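Local atomic coordinates of KaiC-like domain-containing protein (Pyrococcus horikoshii, PDB entry 3BS4), a protein that is of unknown function but probably has a KaiC-like, RecA-type core and was crystallised with an unidentified peptide bound to it. Residues 45-59 with 139-151. Residues are numbered along the deposited sequence; the frame is centred on the assembly and turned at random. Where two conformers were deposited one is given.
Sequences KLKSDNLVGMFSISY and RELYGFAISMSGY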
ATOM      1  N   LYS A  45      -3.828   9.708  -5.846  1.00 21.13           N
ATOM      2  CA  LYS A  45      -3.453   8.978  -7.060  1.00 20.52           C
ATOM      3  C   LYS A  45      -4.702   8.592  -7.853  1.00 21.10           C
ATOM      4  O   LYS A  45      -4.697   8.645  -9.093  1.00 21.87           O
ATOM      5  CB  LYS A  45      -2.599   7.740  -6.737  1.00 20.36           C
ATOM      6  CG  LYS A  45      -1.280   8.064  -6.046  1.00 20.48           C
ATOM      7  CD  LYS A  45      -0.445   9.021  -6.878  1.00 22.02           C
ATOM      8  CE  LYS A  45       0.991   9.130  -6.388  1.00 24.77           C
ATOM      9  NZ  LYS A  45       1.732  10.190  -7.143  1.00 24.59           N
ATOM     10  N   LEU A  46      -5.765   8.228  -7.135  1.00 20.39           N
ATOM     11  CA  LEU A  46      -7.043   7.903  -7.772  1.00 21.32           C
ATOM     12  C   LEU A  46      -7.655   9.139  -8.419  1.00 21.92           C
ATOM     13  O   LEU A  46      -8.104   9.081  -9.574  1.00 22.32           O
ATOM     14  CB  LEU A  46      -8.020   7.318  -6.766  1.00 21.96           C
ATOM     15  CG  LEU A  46      -7.856   5.838  -6.421  1.00 22.88           C
ATOM     16  CD1 LEU A  46      -8.719   5.480  -5.215  1.00 25.57           C
ATOM     17  CD2 LEU A  46      -8.200   4.982  -7.643  1.00 24.05           C
ATOM     18  N   LYS A  47      -7.654  10.252  -7.687  1.00 22.59           N
ATOM     19  CA  LYS A  47      -8.312  11.482  -8.173  1.00 23.56           C
ATOM     20  C   LYS A  47      -7.575  12.090  -9.356  1.00 23.93           C
ATOM     21  O   LYS A  47      -8.159  12.879 -10.109  1.00 25.08           O
ATOM     22  CB  LYS A  47      -8.446  12.524  -7.056  1.00 23.72           C
ATOM     23  CG  LYS A  47      -9.544  12.232  -6.096  1.00 24.34           C
ATOM     24  CD  LYS A  47      -9.448  13.189  -4.918  1.00 27.73           C
ATOM     25  CE  LYS A  47     -10.570  12.989  -3.950  1.00 28.51           C
ATOM     26  NZ  LYS A  47     -10.377  13.862  -2.755  1.00 30.84           N
ATOM     27  N   SER A  48      -6.307  11.724  -9.522  1.00 23.71           N
ATOM     28  CA  SER A  48      -5.492  12.191 -10.639  0.50 23.97           C
ATOM     29  C   SER A  48      -5.541  11.234 -11.839  1.00 23.61           C
ATOM     30  O   SER A  48      -4.694  11.299 -12.739  1.00 24.37           O
ATOM     31  CB  SER A  48      -4.052  12.419 -10.178  0.50 23.86           C
ATOM     32  OG  SER A  48      -4.006  13.432  -9.197  0.50 24.24           O
ATOM     33  N   ASP A  49      -6.530  10.344 -11.837  1.00 23.64           N
ATOM     34  CA  ASP A  49      -6.816   9.419 -12.947  1.00 23.86           C
ATOM     35  C   ASP A  49      -5.702   8.412 -13.249  1.00 23.36           C
ATOM     36  O   ASP A  49      -5.432   8.102 -14.402  1.00 24.77           O
ATOM     37  CB  ASP A  49      -7.208  10.194 -14.225  1.00 24.57           C
ATOM     38  CG  ASP A  49      -7.947   9.331 -15.238  1.00 25.97           C
ATOM     39  OD1 ASP A  49      -8.883   8.601 -14.845  1.00 30.03           O
ATOM     40  OD2 ASP A  49      -7.606   9.399 -16.440  1.00 27.99           O
ATOM     41  N   ASN A  50      -5.042   7.911 -12.208  1.00 21.99           N
ATOM     42  CA  ASN A  50      -4.066   6.840 -12.385  1.00 20.68           C
ATOM     43  C   ASN A  50      -4.729   5.498 -12.163  1.00 19.86           C
ATOM     44  O   ASN A  50      -5.881   5.447 -11.750  1.00 21.55           O
ATOM     45  CB  ASN A  50      -2.906   7.042 -11.403  1.00 20.86           C
ATOM     46  CG  ASN A  50      -2.087   8.252 -11.756  1.00 22.52           C
ATOM     47  OD1 ASN A  50      -1.419   8.269 -12.783  1.00 25.15           O
ATOM     48  ND2 ASN A  50      -2.156   9.289 -10.921  1.00 26.14           N
ATOM     49  N   LEU A  51      -4.010   4.418 -12.455  1.00 18.67           N
ATOM     50  CA  LEU A  51      -4.519   3.083 -12.172  1.00 18.19           C
ATOM     51  C   LEU A  51      -4.028   2.649 -10.799  1.00 18.23           C
ATOM     52  O   LEU A  51      -2.879   2.900 -10.463  1.00 17.91           O
ATOM     53  CB  LEU A  51      -4.041   2.099 -13.223  1.00 18.42           C
ATOM     54  CG  LEU A  51      -4.447   2.438 -14.668  1.00 18.32           C
ATOM     55  CD1 LEU A  51      -3.892   1.371 -15.581  1.00 19.81           C
ATOM     56  CD2 LEU A  51      -5.956   2.594 -14.829  1.00 22.07           C
ATOM     57  N   VAL A  52      -4.903   2.025 -10.019  1.00 17.91           N
ATOM     58  CA  VAL A  52      -4.535   1.641  -8.658  1.00 17.59           C
ATOM     59  C   VAL A  52      -5.003   0.226  -8.419  1.00 17.93           C
ATOM     60  O   VAL A  52      -6.147  -0.105  -8.723  1.00 17.98           O
ATOM     61  CB  VAL A  52      -5.166   2.608  -7.642  1.00 17.66           C
ATOM     62  CG1 VAL A  52      -4.950   2.115  -6.201  1.00 20.39           C
ATOM     63  CG2 VAL A  52      -4.588   4.027  -7.827  1.00 17.81           C
ATOM     64  N   GLY A  53      -4.114  -0.606  -7.885  1.00 17.43           N
ATOM     65  CA  GLY A  53      -4.497  -1.936  -7.430  1.00 16.96           C
ATOM     66  C   GLY A  53      -4.323  -1.929  -5.923  1.00 17.59           C
ATOM     67  O   GLY A  53      -3.312  -1.416  -5.437  1.00 17.98           O
ATOM     68  N   MET A  54      -5.308  -2.453  -5.200  1.00 16.94           N
ATOM     69  CA  MET A  54      -5.229  -2.536  -3.735  1.00 18.06           C
ATOM     70  C   MET A  54      -5.285  -3.992  -3.295  1.00 17.26           C
ATOM     71  O   MET A  54      -6.183  -4.737  -3.708  1.00 17.56           O
ATOM     72  CB  MET A  54      -6.406  -1.787  -3.103  1.00 17.77           C
ATOM     73  CG  MET A  54      -6.362  -1.727  -1.583  1.00 19.77           C
ATOM     74  SD  MET A  54      -7.900  -1.011  -0.940  1.00 24.61           S
ATOM     75  CE  MET A  54      -8.073   0.357  -2.134  1.00 13.01           C
ATOM     76  N   PHE A  55      -4.342  -4.384  -2.438  1.00 16.13           N
ATOM     77  CA  PHE A  55      -4.433  -5.675  -1.748  1.00 16.27           C
ATOM     78  C   PHE A  55      -5.032  -5.373  -0.398  1.00 15.84           C
ATOM     79  O   PHE A  55      -4.363  -4.831   0.485  1.00 15.58           O
ATOM     80  CB  PHE A  55      -3.045  -6.314  -1.645  1.00 16.60           C
ATOM     81  CG  PHE A  55      -2.410  -6.500  -2.992  1.00 18.54           C
ATOM     82  CD1 PHE A  55      -2.690  -7.643  -3.743  1.00 23.10           C
ATOM     83  CD2 PHE A  55      -1.634  -5.495  -3.541  1.00 20.63           C
ATOM     84  CE1 PHE A  55      -2.131  -7.809  -5.016  1.00 25.36           C
ATOM     85  CE2 PHE A  55      -1.082  -5.635  -4.810  1.00 24.57           C
ATOM     86  CZ  PHE A  55      -1.335  -6.804  -5.547  1.00 24.66           C
ATOM     87  N   SER A  56      -6.323  -5.666  -0.267  1.00 15.00           N
ATOM     88  CA  SER A  56      -7.070  -5.253   0.918  1.00 14.90           C
ATOM     89  C   SER A  56      -7.055  -6.395   1.912  1.00 15.34           C
ATOM     90  O   SER A  56      -7.902  -7.274   1.866  1.00 16.10           O
ATOM     91  CB  SER A  56      -8.489  -4.871   0.519  1.00 15.30           C
ATOM     92  OG  SER A  56      -9.157  -4.327   1.633  1.00 15.56           O
ATOM     93  N   ILE A  57      -6.027  -6.392   2.765  1.00 14.76           N
ATOM     94  CA  ILE A  57      -5.668  -7.534   3.600  1.00 14.79           C
ATOM     95  C   ILE A  57      -6.309  -7.443   4.984  1.00 15.16           C
ATOM     96  O   ILE A  57      -6.778  -8.450   5.525  1.00 15.89           O
ATOM     97  CB  ILE A  57      -4.119  -7.583   3.765  1.00 14.41           C
ATOM     98  CG1 ILE A  57      -3.419  -7.784   2.394  1.00 14.72           C
ATOM     99  CG2 ILE A  57      -3.678  -8.656   4.782  1.00 14.32           C
ATOM    100  CD1 ILE A  57      -2.032  -7.135   2.301  1.00 14.53           C
ATOM    101  N   SER A  58      -6.318  -6.238   5.551  1.00 14.44           N
ATOM    102  CA  SER A  58      -6.560  -6.071   6.982  1.00 14.91           C
ATOM    103  C   SER A  58      -7.971  -5.673   7.379  1.00 15.66           C
ATOM    104  O   SER A  58      -8.338  -5.864   8.558  1.00 15.85           O
ATOM    105  CB  SER A  58      -5.585  -5.055   7.576  1.00 15.11           C
ATOM    106  OG  SER A  58      -4.274  -5.565   7.595  1.00 16.47           O
ATOM    107  N   TYR A  59      -8.727  -5.094   6.437  1.00 15.46           N
ATOM    108  CA  TYR A  59     -10.032  -4.492   6.755  1.00 16.27           C
ATOM    109  C   TYR A  59     -11.123  -5.024   5.847  1.00 16.98           C
ATOM    110  O   TYR A  59     -10.875  -5.295   4.664  1.00 16.49           O
ATOM    111  CB  TYR A  59      -9.973  -2.943   6.661  1.00 17.20           C
ATOM    112  CG  TYR A  59      -8.900  -2.397   7.558  1.00 17.93           C
ATOM    113  CD1 TYR A  59      -9.075  -2.406   8.943  1.00 19.32           C
ATOM    114  CD2 TYR A  59      -7.668  -1.985   7.040  1.00 19.52           C
ATOM    115  CE1 TYR A  59      -8.086  -1.967   9.795  1.00 20.80           C
ATOM    116  CE2 TYR A  59      -6.662  -1.549   7.885  1.00 18.92           C
ATOM    117  CZ  TYR A  59      -6.882  -1.546   9.265  1.00 20.98           C
ATOM    118  OH  TYR A  59      -5.919  -1.129  10.163  1.00 23.80           O
ATOM    119  N   ARG A 139      -0.983   6.945 -18.094  1.00 24.04           N
ATOM    120  CA  ARG A 139      -1.254   6.740 -16.669  1.00 23.76           C
ATOM    121  C   ARG A 139      -0.082   6.082 -15.981  1.00 23.13           C
ATOM    122  O   ARG A 139       0.769   5.459 -16.622  1.00 23.95           O
ATOM    123  CB  ARG A 139      -2.501   5.877 -16.462  1.00 23.23           C
ATOM    124  CG  ARG A 139      -3.759   6.609 -16.791  1.00 24.27           C
ATOM    125  CD  ARG A 139      -5.000   5.809 -16.471  1.00 23.44           C
ATOM    126  NE  ARG A 139      -6.171   6.575 -16.876  1.00 23.38           N
ATOM    127  CZ  ARG A 139      -6.688   6.547 -18.101  1.00 25.49           C
ATOM    128  NH1 ARG A 139      -6.169   5.742 -19.023  1.00 24.15           N
ATOM    129  NH2 ARG A 139      -7.739   7.316 -18.396  1.00 26.24           N
ATOM    130  N   GLU A 140      -0.021   6.278 -14.666  1.00 22.22           N
ATOM    131  CA  GLU A 140       0.860   5.492 -13.818  1.00 22.14           C
ATOM    132  C   GLU A 140       0.042   4.427 -13.089  1.00 20.38           C
ATOM    133  O   GLU A 140      -1.145   4.620 -12.826  1.00 20.05           O
ATOM    134  CB  GLU A 140       1.594   6.389 -12.819  1.00 22.38           C
ATOM    135  CG  GLU A 140       2.693   7.236 -13.445  1.00 26.10           C
ATOM    136  CD  GLU A 140       3.824   6.420 -14.046  1.00 29.13           C
ATOM    137  OE1 GLU A 140       4.091   5.281 -13.586  1.00 30.83           O
ATOM    138  OE2 GLU A 140       4.469   6.926 -14.995  1.00 31.67           O
ATOM    139  N   LEU A 141       0.694   3.299 -12.790  1.00 20.54           N
ATOM    140  CA  LEU A 141       0.093   2.227 -11.997  1.00 19.99           C
ATOM    141  C   LEU A 141       0.690   2.240 -10.599  1.00 18.53           C
ATOM    142  O   LEU A 141       1.917   2.267 -10.430  1.00 18.12           O
ATOM    143  CB  LEU A 141       0.327   0.854 -12.639  1.00 20.40           C
ATOM    144  CG  LEU A 141      -0.142  -0.386 -11.867  1.00 21.18           C
ATOM    145  CD1 LEU A 141      -1.660  -0.398 -11.639  1.00 22.05           C
ATOM    146  CD2 LEU A 141       0.323  -1.667 -12.575  1.00 21.70           C
ATOM    147  N   TYR A 142      -0.189   2.233  -9.610  1.00 17.70           N
ATOM    148  CA  TYR A 142       0.248   2.182  -8.215  1.00 18.18           C
ATOM    149  C   TYR A 142      -0.384   0.983  -7.555  1.00 17.77           C
ATOM    150  O   TYR A 142      -1.512   0.640  -7.878  1.00 18.82           O
ATOM    151  CB  TYR A 142      -0.200   3.434  -7.471  1.00 18.74           C
ATOM    152  CG  TYR A 142       0.471   4.676  -7.976  1.00 18.87           C
ATOM    153  CD1 TYR A 142       1.738   5.032  -7.521  1.00 17.94           C
ATOM    154  CD2 TYR A 142      -0.153   5.497  -8.925  1.00 18.92           C
ATOM    155  CE1 TYR A 142       2.375   6.194  -7.995  1.00 18.30           C
ATOM    156  CE2 TYR A 142       0.477   6.638  -9.403  1.00 18.59           C
ATOM    157  CZ  TYR A 142       1.727   6.985  -8.936  1.00 19.14           C
ATOM    158  OH  TYR A 142       2.341   8.135  -9.395  1.00 21.91           O
ATOM    159  N   GLY A 143       0.336   0.362  -6.621  1.00 16.51           N
ATOM    160  CA  GLY A 143      -0.251  -0.680  -5.769  1.00 16.03           C
ATOM    161  C   GLY A 143      -0.198  -0.243  -4.323  1.00 14.80           C
ATOM    162  O   GLY A 143       0.716   0.496  -3.912  1.00 15.12           O
ATOM    163  N   PHE A 144      -1.201  -0.672  -3.561  1.00 14.15           N
ATOM    164  CA  PHE A 144      -1.242  -0.412  -2.112  1.00 14.12           C
ATOM    165  C   PHE A 144      -1.576  -1.694  -1.400  1.00 14.77           C
ATOM    166  O   PHE A 144      -2.557  -2.342  -1.778  1.00 15.12           O
ATOM    167  CB  PHE A 144      -2.315   0.630  -1.796  1.00 15.44           C
ATOM    168  CG  PHE A 144      -1.991   1.998  -2.335  1.00 15.38           C
ATOM    169  CD1 PHE A 144      -1.422   2.958  -1.510  1.00 16.85           C
ATOM    170  CD2 PHE A 144      -2.224   2.318  -3.675  1.00 16.43           C
ATOM    171  CE1 PHE A 144      -1.086   4.219  -1.997  1.00 17.89           C
ATOM    172  CE2 PHE A 144      -1.889   3.591  -4.178  1.00 16.79           C
ATOM    173  CZ  PHE A 144      -1.323   4.538  -3.336  1.00 17.89           C
ATOM    174  N   ALA A 145      -0.775  -2.084  -0.402  1.00 13.67           N
ATOM    175  CA  ALA A 145      -1.101  -3.276   0.419  1.00 13.98           C
ATOM    176  C   ALA A 145      -1.430  -2.835   1.846  1.00 14.20           C
ATOM    177  O   ALA A 145      -0.541  -2.353   2.570  1.00 15.18           O
ATOM    178  CB  ALA A 145       0.074  -4.275   0.429  1.00 13.99           C
ATOM    179  N   ILE A 146      -2.709  -3.002   2.209  1.00 14.66           N
ATOM    180  CA  ILE A 146      -3.239  -2.474   3.454  0.50 14.55           C
ATOM    181  C   ILE A 146      -3.833  -3.620   4.278  1.00 14.05           C
ATOM    182  O   ILE A 146      -4.966  -4.039   4.049  1.00 13.68           O
ATOM    183  CB  ILE A 146      -4.312  -1.383   3.219  0.50 14.89           C
ATOM    184  CG1 ILE A 146      -3.819  -0.327   2.210  0.50 15.85           C
ATOM    185  CG2 ILE A 146      -4.701  -0.742   4.549  0.50 15.23           C
ATOM    186  CD1 ILE A 146      -4.895   0.614   1.689  0.50 15.33           C
ATOM    187  N   SER A 147      -3.061  -4.169   5.216  1.00 13.96           N
ATOM    188  CA  SER A 147      -1.678  -3.843   5.508  1.00 13.70           C
ATOM    189  C   SER A 147      -0.866  -5.092   5.727  1.00 14.23           C
ATOM    190  O   SER A 147      -1.436  -6.179   5.919  1.00 14.72           O
ATOM    191  CB  SER A 147      -1.649  -3.184   6.908  1.00 14.58           C
ATOM    192  OG  SER A 147      -2.450  -2.005   6.919  1.00 16.79           O
ATOM    193  N   MET A 148       0.448  -5.015   5.586  1.00 14.52           N
ATOM    194  CA  MET A 148       1.250  -6.183   5.280  1.00 14.94           C
ATOM    195  C   MET A 148       1.333  -6.832   6.703  1.00 15.18           C
ATOM    196  O   MET A 148       1.511  -8.050   6.862  1.00 15.13           O
ATOM    197  CB  MET A 148       2.658  -5.775   4.860  1.00 14.66           C
ATOM    198  CG  MET A 148       2.741  -5.318   3.401  1.00 15.79           C
ATOM    199  SD  MET A 148       2.320  -6.626   2.212  1.00  6.98           S
ATOM    200  CE  MET A 148       3.771  -7.703   2.475  1.00 16.30           C
ATOM    201  N   SER A 149       1.172  -6.016   7.755  1.00 15.66           N
ATOM    202  CA  SER A 149       1.127  -6.517   9.136  1.00 16.00           C
ATOM    203  C   SER A 149      -0.065  -7.459   9.374  1.00 16.05           C
ATOM    204  O   SER A 149      -0.048  -8.286  10.298  1.00 17.10           O
ATOM    205  CB  SER A 149       1.123  -5.330  10.139  1.00 15.62           C
ATOM    206  OG  SER A 149       0.155  -4.354   9.761  1.00 15.33           O
ATOM    207  N   GLY A 150      -1.090  -7.357   8.524  1.00 15.35           N
ATOM    208  CA  GLY A 150      -2.265  -8.224   8.624  1.00 15.06           C
ATOM    209  C   GLY A 150      -1.958  -9.699   8.446  1.00 15.08           C
ATOM    210  O   GLY A 150      -2.706 -10.554   8.940  1.00 15.89           O
ATOM    211  N   TYR A 151      -0.879 -10.025   7.733  1.00 14.73           N
ATOM    212  CA  TYR A 151      -0.545 -11.442   7.512  1.00 14.70           C
ATOM    213  C   TYR A 151      -0.266 -12.178   8.815  1.00 15.66           C
ATOM    214  O   TYR A 151      -0.431 -13.377   8.868  1.00 16.24           O
ATOM    215  CB  TYR A 151       0.623 -11.586   6.538  1.00 14.92           C
ATOM    216  CG  TYR A 151       0.213 -11.220   5.138  1.00 13.53           C
ATOM    217  CD1 TYR A 151      -0.819 -11.912   4.503  1.00 15.00           C
ATOM    218  CD2 TYR A 151       0.839 -10.160   4.454  1.00 13.84           C
ATOM    219  CE1 TYR A 151      -1.224 -11.578   3.209  1.00 15.08           C
ATOM    220  CE2 TYR A 151       0.424  -9.814   3.152  1.00 14.02           C
ATOM    221  CZ  TYR A 151      -0.594 -10.531   2.548  1.00 15.52           C
ATOM    222  OH  TYR A 151      -1.039 -10.213   1.276  1.00 15.89           O
TER
HETATM  223  O   HOH W   1       1.367   9.691 -11.303  1.00 36.19           O
HETATM  224  O   HOH W   2      -7.792  -3.680   4.045  1.00 15.72           O
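The ring of Y142 carries the aliphatic chain of K45 on one face, CD lying 3.9 Å from the ring centroid in a CH-pi contact, while CB of N50 and a water sit at its edge. K45 reaches the rim because its chain bends at chi2 (-57°), crosses the ring at about a right angle and brings NZ to Y142 OH at 3.1 Å; the ammonium also pairs with E6. At the other end, I57 lays CG2 over a face of Y151, 4.2 Å from the centroid, and its CD1 comes up to the phenolic OH, which is hydrogen-bonded to a polar side chain of the bound peptide. The Y59 ring meets CG2 of I146 with its edge. The guanidinium of R139 offers its edge to D49, although the two planes stand 80° apart: NH2 donates to OD2 over 2.9 Å in a salt bridge, on the syn side, and D49 also pairs with R83.

N50 extends the strand ladder by a side chain, its OD1 taking E140 N at 3.1 Å while ND2 is tied back to K45 O. Between these ends, strands 51-56 and 141-146 run parallel in register. Beyond them I146 O is gripped by I57 N from above its carbonyl plane and by S58 N in that plane, and a water adds a third bond. S58 OG accepts S147 N, the nitrogen of the cis peptide joining I146 to S147, at 3.0 Å.

This pair lies inside the parallel part of the sheet, between strands 84-87 and 184-190, consistent with the central strands of a KaiC-like, RecA-type fold. V52, F144 and I146 pack under helix 34-47; L51, F55 and L141 face helix 115-132, where F55 and L141 each also touch an aromatic side chain of the bound peptide.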